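Local coordinates for putative oxidoreductase molybdopterin-binding subunit (Sulfolobus tokodaii, PDB 4ZOH), which binds pterin cytosine dinucleotide and is probably the molybdenum-cofactor subunit of an oxidoreductase of the xanthine dehydrogenase and aldehyde oxidase family, at residues A590-G595 and I651-E656. Sequence-based numbering, arbitrary orientation.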
loop_
_atom_site.group_PDB
_atom_site.type_symbol
_atom_site.label_atom_id
_atom_site.label_comp_id
_atom_site.label_asym_id
_atom_site.label_seq_id
_atom_site.Cartn_x
_atom_site.Cartn_y
_atom_site.Cartn_z
ATOM N N ALA A 590 38.952 -18.670 -10.660
ATOM C CA ALA A 590 37.947 -18.975 -11.688
ATOM C C ALA A 590 38.433 -18.308 -12.932
ATOM O O ALA A 590 38.734 -17.078 -12.945
ATOM C CB ALA A 590 36.562 -18.394 -11.320
ATOM N N VAL A 591 38.484 -19.085 -14.011
ATOM C CA VAL A 591 38.699 -18.438 -15.309
ATOM C C VAL A 591 37.496 -18.731 -16.166
ATOM O O VAL A 591 37.312 -19.880 -16.523
ATOM C CB VAL A 591 40.028 -18.917 -15.975
ATOM C CG1 VAL A 591 40.169 -18.235 -17.341
ATOM C CG2 VAL A 591 41.215 -18.537 -15.091
ATOM N N ASP A 592 36.719 -17.725 -16.562
ATOM C CA ASP A 592 35.464 -17.970 -17.298
ATOM C C ASP A 592 35.427 -17.326 -18.671
ATOM O O ASP A 592 35.977 -16.230 -18.904
ATOM C CB ASP A 592 34.263 -17.421 -16.499
ATOM C CG ASP A 592 34.023 -18.156 -15.161
ATOM O OD1 ASP A 592 34.293 -19.358 -15.022
ATOM O OD2 ASP A 592 33.575 -17.487 -14.185
ATOM N N ASP A 593 34.723 -17.946 -19.602
ATOM C CA ASP A 593 34.462 -17.207 -20.824
ATOM C C ASP A 593 32.949 -17.128 -20.977
ATOM O O ASP A 593 32.293 -18.128 -21.293
ATOM C CB ASP A 593 35.135 -17.844 -22.049
ATOM C CG ASP A 593 34.840 -17.088 -23.363
ATOM O OD1 ASP A 593 34.002 -16.140 -23.368
ATOM O OD2 ASP A 593 35.416 -17.438 -24.432
ATOM N N VAL A 594 32.415 -15.936 -20.744
ATOM C CA VAL A 594 30.968 -15.722 -20.779
ATOM C C VAL A 594 30.563 -14.769 -21.867
ATOM O O VAL A 594 29.503 -14.088 -21.785
ATOM C CB VAL A 594 30.365 -15.317 -19.383
ATOM C CG1 VAL A 594 30.373 -16.510 -18.436
ATOM C CG2 VAL A 594 31.069 -14.088 -18.768
ATOM N N GLY A 595 31.363 -14.749 -22.939
ATOM C CA GLY A 595 31.088 -13.817 -24.033
ATOM C C GLY A 595 31.389 -12.384 -23.597
ATOM O O GLY A 595 32.130 -12.173 -22.606
ATOM N N ILE A 651 39.088 -15.263 -3.542
ATOM C CA ILE A 651 38.604 -15.835 -4.767
ATOM C C ILE A 651 38.991 -14.844 -5.824
ATOM O O ILE A 651 38.536 -13.691 -5.793
ATOM C CB ILE A 651 37.043 -15.933 -4.761
ATOM C CG1 ILE A 651 36.554 -16.889 -3.673
ATOM C CG2 ILE A 651 36.529 -16.369 -6.127
ATOM C CD1 ILE A 651 35.039 -17.008 -3.564
ATOM N N ASP A 652 39.827 -15.264 -6.770
ATOM C CA ASP A 652 40.162 -14.393 -7.896
ATOM C C ASP A 652 39.355 -14.824 -9.103
ATOM O O ASP A 652 39.387 -15.991 -9.500
ATOM C CB ASP A 652 41.666 -14.518 -8.238
ATOM C CG ASP A 652 42.577 -14.030 -7.099
ATOM O OD1 ASP A 652 42.189 -13.134 -6.356
ATOM O OD2 ASP A 652 43.681 -14.581 -6.946
ATOM N N TRP A 653 38.686 -13.865 -9.713
ATOM C CA TRP A 653 37.903 -14.113 -10.864
ATOM C C TRP A 653 38.516 -13.435 -12.079
ATOM O O TRP A 653 38.791 -12.234 -12.062
ATOM C CB TRP A 653 36.458 -13.612 -10.617
ATOM C CG TRP A 653 35.577 -13.837 -11.841
ATOM C CD1 TRP A 653 35.052 -15.055 -12.277
ATOM C CD2 TRP A 653 35.120 -12.853 -12.770
ATOM N NE1 TRP A 653 34.293 -14.861 -13.402
ATOM C CE2 TRP A 653 34.324 -13.533 -13.741
ATOM C CE3 TRP A 653 35.298 -11.456 -12.887
ATOM C CZ2 TRP A 653 33.710 -12.871 -14.782
ATOM C CZ3 TRP A 653 34.723 -10.813 -13.932
ATOM C CH2 TRP A 653 33.924 -11.510 -14.891
ATOM N N TYR A 654 38.713 -14.219 -13.134
ATOM C CA TYR A 654 39.147 -13.694 -14.447
ATOM C C TYR A 654 38.215 -14.087 -15.632
ATOM O O TYR A 654 37.614 -15.162 -15.659
ATOM C CB TYR A 654 40.580 -14.159 -14.786
ATOM C CG TYR A 654 41.561 -13.952 -13.663
ATOM C CD1 TYR A 654 42.233 -12.702 -13.508
ATOM C CD2 TYR A 654 41.848 -14.993 -12.772
ATOM C CE1 TYR A 654 43.200 -12.530 -12.469
ATOM C CE2 TYR A 654 42.773 -14.833 -11.738
ATOM C CZ TYR A 654 43.451 -13.590 -11.596
ATOM O OH TYR A 654 44.331 -13.427 -10.557
ATOM N N TYR A 655 38.100 -13.220 -16.613
ATOM C CA TYR A 655 37.354 -13.631 -17.776
ATOM C C TYR A 655 38.175 -13.471 -19.039
ATOM O O TYR A 655 39.097 -12.674 -19.033
ATOM C CB TYR A 655 36.054 -12.880 -17.873
ATOM C CG TYR A 655 36.173 -11.386 -18.070
ATOM C CD1 TYR A 655 36.001 -10.812 -19.339
ATOM C CD2 TYR A 655 36.413 -10.532 -16.966
ATOM C CE1 TYR A 655 36.071 -9.426 -19.501
ATOM C CE2 TYR A 655 36.501 -9.160 -17.109
ATOM C CZ TYR A 655 36.347 -8.611 -18.364
ATOM O OH TYR A 655 36.417 -7.239 -18.466
ATOM N N GLU A 656 37.845 -14.254 -20.074
ATOM C CA GLU A 656 38.416 -14.088 -21.428
ATOM C C GLU A 656 37.259 -14.062 -22.378
ATOM O O GLU A 656 36.311 -14.825 -22.185
ATOM C CB GLU A 656 39.350 -15.247 -21.798
ATOM C CG GLU A 656 40.449 -15.544 -20.769
ATOM C CD GLU A 656 41.650 -14.562 -20.827
ATOM O OE1 GLU A 656 41.940 -13.994 -21.909
ATOM O OE2 GLU A 656 42.324 -14.376 -19.779
HETATM O O HOH W 1 33.986 -13.626 -21.061
#
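Ala590 and Asp592 pair with Asp652, Tyr654 and Glu656 through four backbone hydrogen bonds: Ala590 N to Asp652 O, Tyr654 N to Ala590 O, Asp592 N to Tyr654 O and Glu656 N to Asp592 O, all 2.9–3.0 Å. Among the side chains, Trp653 NE1 donates to Asp592 OD2 at 2.8 Å; the oxygen lies in the indole plane, at the ring edge, but is met on its anti side and 32° out of the carboxylate plane. Trp653 CG is anti to its own backbone nitrogen (chi1 179°), which lays the indole along the face shared with Ala590 and Asp592 and brings NE1 to the carboxylate, whose OD1 is hydrogen-bonded to His571 NE2. Apolar contact on that face is Ala590 CB against Trp653 CD1 (3.8 Å); on the other, Val591 CG2 meets Tyr654 CD2 obliquely at 4.3 Å, and Tyr395 stacks on the tyrosine. This is a parallel pairing in which 651-655 forms one margin of a four-stranded mixed sheet within this chain, joined to 583-593 by a connection containing helix 600-619. At the end of strand 583-593, Asp593 OD1 accepts from Gly595 N (3.0 Å) in an Asx turn, while OD2 accepts from Leu658 N. An alanine in place of Asp593 would lose both bonds and is likely to let the turn shift beside Val594, which lines the dinucleotide pocket. One water accepts from Val594 N and lies 2.8 Å from Glu656 O, bridging the segments there.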